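Local coordinates for thiamine-monophosphate kinase (Stenotrophomonas maltophilia, PDB 6XEP), which probably catalyses the ATP-dependent phosphorylation of thiamine monophosphate to thiamine diphosphate, the active form of vitamin B1, at residues L49-D54 and T140-V145; I71-L76 and L201-P206; V208-R213 and L297-T302. All coordinates share one frame; numbering follows the deposited sequence.

Overall arrangement
Contact 1 pairs two strands of the N-terminal, PurM-like half, on the sheet that meets the second subunit; contact 2 ties helix 68-85 of that half to residues 201-206, at the end of helix 192-202 in the C-terminal half; contact 3 lies wholly within the C-terminal half. Strand 48-57 leads to helix 68-85, and contacts 1 and 2 interleave along the chain, their centres about 17 Å apart. Residues 201-206 nearly adjoin 208-213 of contact 3, with centres about 18 Å apart. Contact 1 holds the predicted magnesium ligands Thr-52 and Asp-54, and Lys-74 of contact 2 reaches Asp-274, predicted to bind substrate. In contact 3 the side chain of Leu-210 is about 9 Å from that of Asp-223, a predicted magnesium ligand.

Contact 1 of 3, residues L49-D54 and T140-V145; sequences LVVTAD and TAMGQV
Val-51 turns CG1 away from its own backbone N (chi1 -178°), and Thr-140 does the same with CG2, which brings the two methyls together at a slant across the strand pair. Val-51 CG1 and Thr-140 CG2 are 3.4 Å apart, tighter than usual for two carbons. The other branch of Val-51, CG2, runs alongside Met-142, whose CG lies 3.8 Å away in one of two deposited conformers. Further along the same face Leu-49 and Gln-144 run alongside each other in the same direction, and Leu-49 CD2 rests against Gln-144 CG at 3.6 Å; the amide oxygen of Gln-144 is bonded beyond the pair, to the backbone N of Arg-44.

The backbones are antiparallel, with Val-50/Gly-143 and Thr-52/Ala-141 as hydrogen-bonded pairs, separated by the non-hydrogen-bonded pair Val-51/Met-142. Gly-143 N reaches Val-50 O at 2.9 Å, and Thr-52 N reaches Ala-141 O at 2.9 Å, both nearly straight at the hydrogen. CA-H groups also approach carbonyls along the ladder; just beyond the Thr-52/Ala-141 pair, Thr-140 CA lies 3.2 Å from Thr-52 O.

The face carrying Leu-49, Val-51 and Thr-140 turns to the second subunit, where Leu-49 meets its own counterpart and Thr-140 OG1 is hydrogen-bonded to Thr-140 OG1 of that subunit. On the other face, Thr-52 OG1 is hydrogen-bonded to Asn-79 of helix 68-85. The chemistry thus largely divides by face: the first makes much of the contact with the second subunit, whereas on the other Thr-52 touches Asp-82, a fellow predicted magnesium ligand. Two residues after Thr-52, Asp-54 brings its carboxylate close to that of Asp-82, a concentration of negative charge consistent with the predicted metal cluster.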
loop_
_atom_site.group_PDB
_atom_site.type_symbol
_atom_site.label_atom_id
_atom_site.label_comp_id
_atom_site.label_asym_id
_atom_site.label_seq_id
_atom_site.Cartn_x
_atom_site.Cartn_y
_atom_site.Cartn_z
ATOM N N LEU A 49 10.556 -3.656 11.789
ATOM C CA LEU A 49 9.359 -3.715 10.968
ATOM C C LEU A 49 9.658 -4.413 9.655
ATOM O O LEU A 49 10.707 -4.183 9.047
ATOM C CB LEU A 49 8.836 -2.317 10.636
ATOM C CG LEU A 49 8.089 -1.458 11.621
ATOM C CD1 LEU A 49 7.742 -0.168 10.886
ATOM C CD2 LEU A 49 6.857 -2.190 12.026
ATOM N N VAL A 50 8.714 -5.221 9.198
ATOM C CA VAL A 50 8.752 -5.757 7.843
ATOM C C VAL A 50 7.416 -5.451 7.198
ATOM O O VAL A 50 6.377 -5.421 7.861
ATOM C CB VAL A 50 9.039 -7.270 7.769
ATOM C CG1 VAL A 50 10.377 -7.558 8.326
ATOM C CG2 VAL A 50 8.009 -8.046 8.514
ATOM N N VAL A 51 7.447 -5.203 5.899
ATOM C CA VAL A 51 6.289 -4.669 5.206
ATOM C C VAL A 51 6.066 -5.495 3.957
ATOM O O VAL A 51 7.025 -5.797 3.231
ATOM C CB VAL A 51 6.483 -3.187 4.841
ATOM C CG1 VAL A 51 5.249 -2.662 4.179
ATOM C CG2 VAL A 51 6.801 -2.373 6.087
ATOM N N THR A 52 4.814 -5.864 3.713
ATOM C CA THR A 52 4.412 -6.615 2.535
ATOM C C THR A 52 3.316 -5.854 1.815
ATOM O O THR A 52 2.569 -5.101 2.434
ATOM C CB THR A 52 3.888 -8.017 2.883
ATOM O OG1 THR A 52 2.656 -7.907 3.600
ATOM C CG2 THR A 52 4.882 -8.769 3.727
ATOM N N ALA A 53 3.210 -6.066 0.505
ATOM C CA ALA A 53 2.166 -5.387 -0.245
ATOM C C ALA A 53 1.757 -6.288 -1.392
ATOM O O ALA A 53 2.611 -6.883 -2.045
ATOM C CB ALA A 53 2.622 -4.034 -0.797
ATOM N N ASP A 54 0.453 -6.370 -1.629
ATOM C CA ASP A 54 -0.108 -7.210 -2.680
ATOM C C ASP A 54 -1.324 -6.496 -3.239
ATOM O O ASP A 54 -2.055 -5.840 -2.494
ATOM C CB ASP A 54 -0.521 -8.586 -2.146
ATOM C CG ASP A 54 0.658 -9.403 -1.637
ATOM O OD1 ASP A 54 0.902 -9.378 -0.409
ATOM O OD2 ASP A 54 1.347 -10.062 -2.461
ATOM N N THR A 140 -1.265 -3.096 2.150
ATOM C CA THR A 140 0.077 -3.083 2.694
ATOM C C THR A 140 -0.051 -3.517 4.137
ATOM O O THR A 140 -0.836 -2.929 4.881
ATOM C CB THR A 140 0.701 -1.693 2.597
ATOM O OG1 THR A 140 0.738 -1.298 1.227
ATOM C CG2 THR A 140 2.126 -1.704 3.106
ATOM N N ALA A 141 0.694 -4.549 4.524
ATOM C CA ALA A 141 0.641 -5.056 5.885
ATOM C C ALA A 141 2.009 -4.913 6.538
ATOM O O ALA A 141 3.040 -5.220 5.933
ATOM C CB ALA A 141 0.186 -6.504 5.916
ATOM N N MET A 142 2.010 -4.439 7.775
ATOM C CA MET A 142 3.227 -4.199 8.542
ATOM C C MET A 142 3.257 -5.161 9.717
ATOM O O MET A 142 2.294 -5.225 10.482
ATOM C CB MET A 142 3.286 -2.758 9.059
ATOM C CG MET A 142 3.648 -1.710 8.022
ATOM S SD MET A 142 2.536 -0.291 8.092
ATOM C CE MET A 142 1.059 -1.076 7.486
ATOM N N GLY A 143 4.361 -5.908 9.852
ATOM C CA GLY A 143 4.554 -6.820 10.956
ATOM C C GLY A 143 5.852 -6.476 11.672
ATOM O O GLY A 143 6.644 -5.665 11.195
ATOM N N GLN A 144 6.065 -7.099 12.830
ATOM C CA GLN A 144 7.257 -6.817 13.614
ATOM C C GLN A 144 7.964 -8.113 13.975
ATOM O O GLN A 144 7.319 -9.148 14.158
ATOM C CB GLN A 144 6.893 -6.017 14.869
ATOM C CG GLN A 144 6.268 -4.685 14.490
ATOM C CD GLN A 144 5.973 -3.802 15.671
ATOM O OE1 GLN A 144 6.773 -2.925 16.022
ATOM N NE2 GLN A 144 4.809 -4.006 16.281
ATOM N N VAL A 145 9.294 -8.049 14.058
ATOM C CA VAL A 145 10.117 -9.207 14.405
ATOM C C VAL A 145 11.204 -8.781 15.379
ATOM O O VAL A 145 11.796 -7.707 15.236
ATOM C CB VAL A 145 10.766 -9.863 13.166
ATOM C CG1 VAL A 145 9.735 -10.493 12.288
ATOM C CG2 VAL A 145 11.589 -8.843 12.387
#

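Contact 2 of 3, residues I71-L76 and L201-P206; sequences IGWKTL and LLRPTP
The indole of Trp-73 receives Arg-203 over one face and the Pro-204 carbonyl at its edge; Leu-117 and Gln-120 of helix 104-120 also touch this side chain. Arg-203 CB stands 3.8 Å from the centroid of the Trp-73 five-membered ring, only 16° off the normal, a CH-pi contact displaced toward the rim of the whole indole. At the edge, Trp-73 NE1 donates to Pro-204 O over 2.9 Å in a nearly straight bond (167°). The acceptor lies in the indole plane, although the donor is tilted from the plane of the carbonyl. The guanidinium of Arg-203 leads away from the ring to a salt bridge with Asp-70 of helix 68-85.

Lys-74 follows a second route across the contact. Its CG is anti to the backbone N (chi1 -175°) and the chain beyond is extended, carrying the amine past the Pro-204 ring to the end of helix 192-202. Lys-74 CD and Pro-204 CD are 4.0 Å apart, the two side chains crossing at about a right angle. Lys-74 NZ then bonds Leu-201 O at 3.0 Å, in the carbonyl plane, and also forms a salt bridge with Asp-274.

Two side-chain donors thus satisfy main-chain carbonyls where the chain leaves its helix, joining the two halves of the enzyme. The bond to Leu-201 O fixes where the amine lies beside Asp-274, an arrangement consistent with a second-shell role near this predicted substrate ligand.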
loop_
_atom_site.group_PDB
_atom_site.type_symbol
_atom_site.label_atom_id
_atom_site.label_comp_id
_atom_site.label_asym_id
_atom_site.label_seq_id
_atom_site.Cartn_x
_atom_site.Cartn_y
_atom_site.Cartn_z
ATOM N N ILE A 71 -13.663 -11.393 -1.200
ATOM C CA ILE A 71 -12.613 -10.494 -1.663
ATOM C C ILE A 71 -11.935 -9.825 -0.477
ATOM O O ILE A 71 -10.705 -9.704 -0.433
ATOM C CB ILE A 71 -13.190 -9.456 -2.644
ATOM C CG1 ILE A 71 -13.729 -10.152 -3.890
ATOM C CG2 ILE A 71 -12.113 -8.473 -3.055
ATOM C CD1 ILE A 71 -14.496 -9.201 -4.805
ATOM N N GLY A 72 -12.724 -9.373 0.503
ATOM C CA GLY A 72 -12.140 -8.759 1.685
ATOM C C GLY A 72 -11.261 -9.714 2.468
ATOM O O GLY A 72 -10.144 -9.364 2.873
ATOM N N TRP A 73 -11.735 -10.938 2.670
ATOM C CA TRP A 73 -10.935 -11.949 3.359
ATOM C C TRP A 73 -9.638 -12.237 2.600
ATOM O O TRP A 73 -8.535 -12.153 3.159
ATOM C CB TRP A 73 -11.764 -13.229 3.514
ATOM C CG TRP A 73 -11.068 -14.372 4.239
ATOM C CD1 TRP A 73 -10.038 -15.151 3.770
ATOM C CD2 TRP A 73 -11.378 -14.865 5.548
ATOM N NE1 TRP A 73 -9.695 -16.100 4.717
ATOM C CE2 TRP A 73 -10.496 -15.943 5.813
ATOM C CE3 TRP A 73 -12.314 -14.502 6.522
ATOM C CZ2 TRP A 73 -10.522 -16.647 7.009
ATOM C CZ3 TRP A 73 -12.334 -15.213 7.720
ATOM C CH2 TRP A 73 -11.437 -16.262 7.950
ATOM N N LYS A 74 -9.753 -12.578 1.318
ATOM C CA LYS A 74 -8.593 -13.076 0.598
ATOM C C LYS A 74 -7.559 -11.981 0.391
ATOM O O LYS A 74 -6.353 -12.246 0.469
ATOM C CB LYS A 74 -9.019 -13.695 -0.740
ATOM C CG LYS A 74 -7.832 -14.339 -1.459
ATOM C CD LYS A 74 -8.274 -15.359 -2.518
ATOM C CE LYS A 74 -7.049 -16.088 -3.064
ATOM N NZ LYS A 74 -7.383 -17.136 -4.063
ATOM N N THR A 75 -8.009 -10.733 0.173
ATOM C CA THR A 75 -7.047 -9.642 -0.008
ATOM C C THR A 75 -6.118 -9.536 1.201
ATOM O O THR A 75 -4.891 -9.444 1.056
ATOM C CB THR A 75 -7.798 -8.324 -0.262
ATOM O OG1 THR A 75 -8.528 -8.438 -1.488
ATOM C CG2 THR A 75 -6.820 -7.187 -0.438
ATOM N N LEU A 76 -6.675 -9.616 2.406
ATOM C CA LEU A 76 -5.829 -9.585 3.596
ATOM C C LEU A 76 -5.061 -10.896 3.779
ATOM O O LEU A 76 -3.905 -10.881 4.212
ATOM C CB LEU A 76 -6.676 -9.290 4.830
ATOM C CG LEU A 76 -5.969 -9.288 6.184
ATOM C CD1 LEU A 76 -4.850 -8.225 6.230
ATOM C CD2 LEU A 76 -7.004 -9.033 7.283
ATOM N N LEU A 201 -10.324 -21.915 -2.122
ATOM C CA LEU A 201 -10.002 -20.902 -3.118
ATOM C C LEU A 201 -10.405 -19.517 -2.626
ATOM O O LEU A 201 -9.640 -18.553 -2.759
ATOM C CB LEU A 201 -10.708 -21.218 -4.445
ATOM C CG LEU A 201 -10.526 -20.162 -5.550
ATOM C CD1 LEU A 201 -9.055 -19.942 -5.886
ATOM C CD2 LEU A 201 -11.314 -20.517 -6.804
ATOM N N LEU A 202 -11.624 -19.396 -2.078
ATOM C CA LEU A 202 -12.163 -18.078 -1.747
ATOM C C LEU A 202 -11.597 -17.538 -0.442
ATOM O O LEU A 202 -11.361 -16.330 -0.321
ATOM C CB LEU A 202 -13.690 -18.138 -1.649
ATOM C CG LEU A 202 -14.411 -18.528 -2.935
ATOM C CD1 LEU A 202 -15.904 -18.520 -2.642
ATOM C CD2 LEU A 202 -14.062 -17.559 -4.054
ATOM N N ARG A 203 -11.383 -18.400 0.548
ATOM C CA ARG A 203 -11.002 -17.957 1.889
ATOM C C ARG A 203 -9.833 -18.789 2.395
ATOM O O ARG A 203 -9.989 -19.566 3.350
ATOM C CB ARG A 203 -12.173 -18.073 2.863
ATOM C CG ARG A 203 -13.330 -17.140 2.619
ATOM C CD ARG A 203 -14.383 -17.329 3.747
ATOM N NE ARG A 203 -15.683 -16.981 3.210
ATOM C CZ ARG A 203 -16.826 -17.490 3.619
ATOM N NH1 ARG A 203 -16.853 -18.376 4.609
ATOM N NH2 ARG A 203 -17.951 -17.089 3.046
ATOM N N PRO A 204 -8.656 -18.638 1.803
ATOM C CA PRO A 204 -7.483 -19.374 2.306
ATOM C C PRO A 204 -7.171 -18.954 3.738
ATOM O O PRO A 204 -7.459 -17.829 4.146
ATOM C CB PRO A 204 -6.368 -18.962 1.335
ATOM C CG PRO A 204 -6.767 -17.599 0.856
ATOM C CD PRO A 204 -8.290 -17.698 0.728
ATOM N N THR A 205 -6.549 -19.867 4.505
ATOM C CA THR A 205 -6.246 -19.580 5.909
ATOM C C THR A 205 -4.761 -19.261 6.082
ATOM O O THR A 205 -3.925 -20.182 5.974
ATOM C CB THR A 205 -6.640 -20.766 6.791
ATOM O OG1 THR A 205 -8.027 -21.083 6.573
ATOM C CG2 THR A 205 -6.448 -20.408 8.266
ATOM N N PRO A 206 -4.376 -18.014 6.366
ATOM C CA PRO A 206 -2.947 -17.724 6.552
ATOM C C PRO A 206 -2.462 -18.328 7.857
ATOM O O PRO A 206 -3.133 -18.218 8.877
ATOM C CB PRO A 206 -2.889 -16.195 6.580
ATOM C CG PRO A 206 -4.250 -15.773 7.156
ATOM C CD PRO A 206 -5.222 -16.814 6.574
#

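Contact 3 of 3, residues V208-R213 and L297-T302; sequences VTLGLR and LDLPLT
Leu-210 and Leu-297 meet at the buried end of this contact, whereas Arg-213 and Thr-209 close over Leu-297 on its solvent side. Leu-210 points from helix 208-214 toward Leu-297, Leu-299 and Leu-301. Its CG is anti to the backbone N (chi1 175°), which extends the two methyls toward strand 301-308 and divides them among the partners. Leu-210 CD1 touches Leu-297 CD1 at 3.8 Å, the side chains crossing at about a right angle. The other methyl, Leu-210 CD2, is shared: Leu-299 CD2 lies 3.9 Å from it, and Leu-301 CD2 is at the same distance. Leu-301 runs antiparallel to Leu-210, and Leu-299 lies across it. Leu-293 of helix 287-297 and Ser-165 of strand 161-165 also pack on Leu-210.

Toward solvent the contact thins to a single methyl. Leu-297 CD2 sits centrally over one face of the Arg-213 guanidinium, 3.6 Å from Arg-213 CZ, and is also met by Thr-209 CG2 at 3.7 Å. Behind Leu-297 the chain turns through Asp-298, whose positive phi (48°) belongs to a Schellman motif ending helix 287-297; the turn directs the backbone on to Leu-299 and Leu-301.

No hydrogen bond crosses between the two segments. Between them, helix 208-214 meets the end of helix 287-297 and the start of strand 301-308 through apolar contacts and the face of the arginine. That flat group lays a hydrocarbon-compatible face on Leu-297, while its N-H groups lie in the guanidinium plane, NH2 making a weak hydrogen bond to Ser-296.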
loop_
_atom_site.group_PDB
_atom_site.type_symbol
_atom_site.label_atom_id
_atom_site.label_comp_id
_atom_site.label_asym_id
_atom_site.label_seq_id
_atom_site.Cartn_x
_atom_site.Cartn_y
_atom_site.Cartn_z
ATOM N N VAL A 208 -0.559 -17.787 10.367
ATOM C CA VAL A 208 0.198 -16.818 11.166
ATOM C C VAL A 208 0.691 -17.455 12.467
ATOM O O VAL A 208 1.855 -17.295 12.857
ATOM C CB VAL A 208 -0.651 -15.561 11.444
ATOM C CG1 VAL A 208 0.141 -14.578 12.295
ATOM C CG2 VAL A 208 -1.091 -14.884 10.122
ATOM N N THR A 209 -0.192 -18.168 13.174
ATOM C CA THR A 209 0.227 -18.769 14.443
ATOM C C THR A 209 1.385 -19.744 14.241
ATOM O O THR A 209 2.353 -19.740 15.012
ATOM C CB THR A 209 -0.957 -19.472 15.118
ATOM O OG1 THR A 209 -2.026 -18.534 15.269
ATOM C CG2 THR A 209 -0.555 -19.971 16.490
ATOM N N LEU A 210 1.320 -20.566 13.199
ATOM C CA LEU A 210 2.450 -21.435 12.882
ATOM C C LEU A 210 3.713 -20.624 12.622
ATOM O O LEU A 210 4.787 -20.933 13.154
ATOM C CB LEU A 210 2.126 -22.299 11.669
ATOM C CG LEU A 210 3.266 -23.176 11.138
ATOM C CD1 LEU A 210 3.678 -24.229 12.144
ATOM C CD2 LEU A 210 2.769 -23.866 9.853
ATOM N N GLY A 211 3.604 -19.579 11.803
ATOM C CA GLY A 211 4.777 -18.779 11.483
ATOM C C GLY A 211 5.458 -18.222 12.714
ATOM O O GLY A 211 6.690 -18.187 12.793
ATOM N N LEU A 212 4.669 -17.835 13.710
ATOM C CA LEU A 212 5.191 -17.267 14.946
ATOM C C LEU A 212 5.826 -18.301 15.848
ATOM O O LEU A 212 6.466 -17.924 16.835
ATOM C CB LEU A 212 4.078 -16.567 15.717
ATOM C CG LEU A 212 3.608 -15.248 15.112
ATOM C CD1 LEU A 212 2.442 -14.754 15.908
ATOM C CD2 LEU A 212 4.741 -14.215 15.122
ATOM N N ARG A 213 5.651 -19.586 15.551
ATOM C CA ARG A 213 6.287 -20.618 16.350
ATOM C C ARG A 213 7.454 -21.288 15.654
ATOM O O ARG A 213 8.295 -21.882 16.338
ATOM C CB ARG A 213 5.263 -21.676 16.759
ATOM C CG ARG A 213 4.255 -21.094 17.745
ATOM C CD ARG A 213 3.628 -22.152 18.601
ATOM N NE ARG A 213 2.342 -21.685 19.080
ATOM C CZ ARG A 213 1.456 -22.444 19.717
ATOM N NH1 ARG A 213 0.303 -21.912 20.101
ATOM N NH2 ARG A 213 1.718 -23.726 19.964
ATOM N N LEU A 297 -1.394 -27.062 17.641
ATOM C CA LEU A 297 -2.040 -26.097 16.761
ATOM C C LEU A 297 -3.324 -26.614 16.137
ATOM O O LEU A 297 -4.022 -25.830 15.490
ATOM C CB LEU A 297 -1.087 -25.703 15.639
ATOM C CG LEU A 297 0.192 -24.980 16.046
ATOM C CD1 LEU A 297 1.064 -24.754 14.833
ATOM C CD2 LEU A 297 -0.167 -23.668 16.711
ATOM N N ASP A 298 -3.637 -27.901 16.285
ATOM C CA ASP A 298 -4.718 -28.521 15.520
ATOM C C ASP A 298 -4.582 -28.145 14.044
ATOM O O ASP A 298 -5.531 -27.707 13.379
ATOM C CB ASP A 298 -6.096 -28.134 16.081
ATOM C CG ASP A 298 -7.227 -28.960 15.472
ATOM O OD1 ASP A 298 -6.946 -30.058 14.946
ATOM O OD2 ASP A 298 -8.389 -28.506 15.496
ATOM N N LEU A 299 -3.352 -28.292 13.536
ATOM C CA LEU A 299 -3.008 -27.969 12.163
ATOM C C LEU A 299 -2.104 -29.067 11.620
ATOM O O LEU A 299 -1.044 -29.331 12.193
ATOM C CB LEU A 299 -2.295 -26.612 12.089
ATOM C CG LEU A 299 -1.722 -26.250 10.718
ATOM C CD1 LEU A 299 -2.817 -25.927 9.679
ATOM C CD2 LEU A 299 -0.756 -25.095 10.857
ATOM N N PRO A 300 -2.472 -29.735 10.538
ATOM C CA PRO A 300 -1.591 -30.781 10.008
ATOM C C PRO A 300 -0.247 -30.206 9.595
ATOM O O PRO A 300 -0.172 -29.159 8.952
ATOM C CB PRO A 300 -2.361 -31.320 8.798
ATOM C CG PRO A 300 -3.796 -30.968 9.074
ATOM C CD PRO A 300 -3.727 -29.628 9.771
ATOM N N LEU A 301 0.818 -30.911 9.969
ATOM C CA LEU A 301 2.156 -30.679 9.433
ATOM C C LEU A 301 2.659 -32.005 8.892
ATOM O O LEU A 301 2.726 -32.991 9.637
ATOM C CB LEU A 301 3.115 -30.148 10.499
ATOM C CG LEU A 301 2.607 -28.887 11.209
ATOM C CD1 LEU A 301 3.462 -28.590 12.441
ATOM C CD2 LEU A 301 2.591 -27.706 10.234
ATOM N N THR A 302 3.014 -32.026 7.612
ATOM C CA THR A 302 3.308 -33.263 6.905
ATOM C C THR A 302 4.739 -33.232 6.393
ATOM O O THR A 302 5.129 -32.293 5.699
ATOM C CB THR A 302 2.321 -33.469 5.757
ATOM O OG1 THR A 302 0.998 -33.489 6.307
ATOM C CG2 THR A 302 2.590 -34.803 5.021
#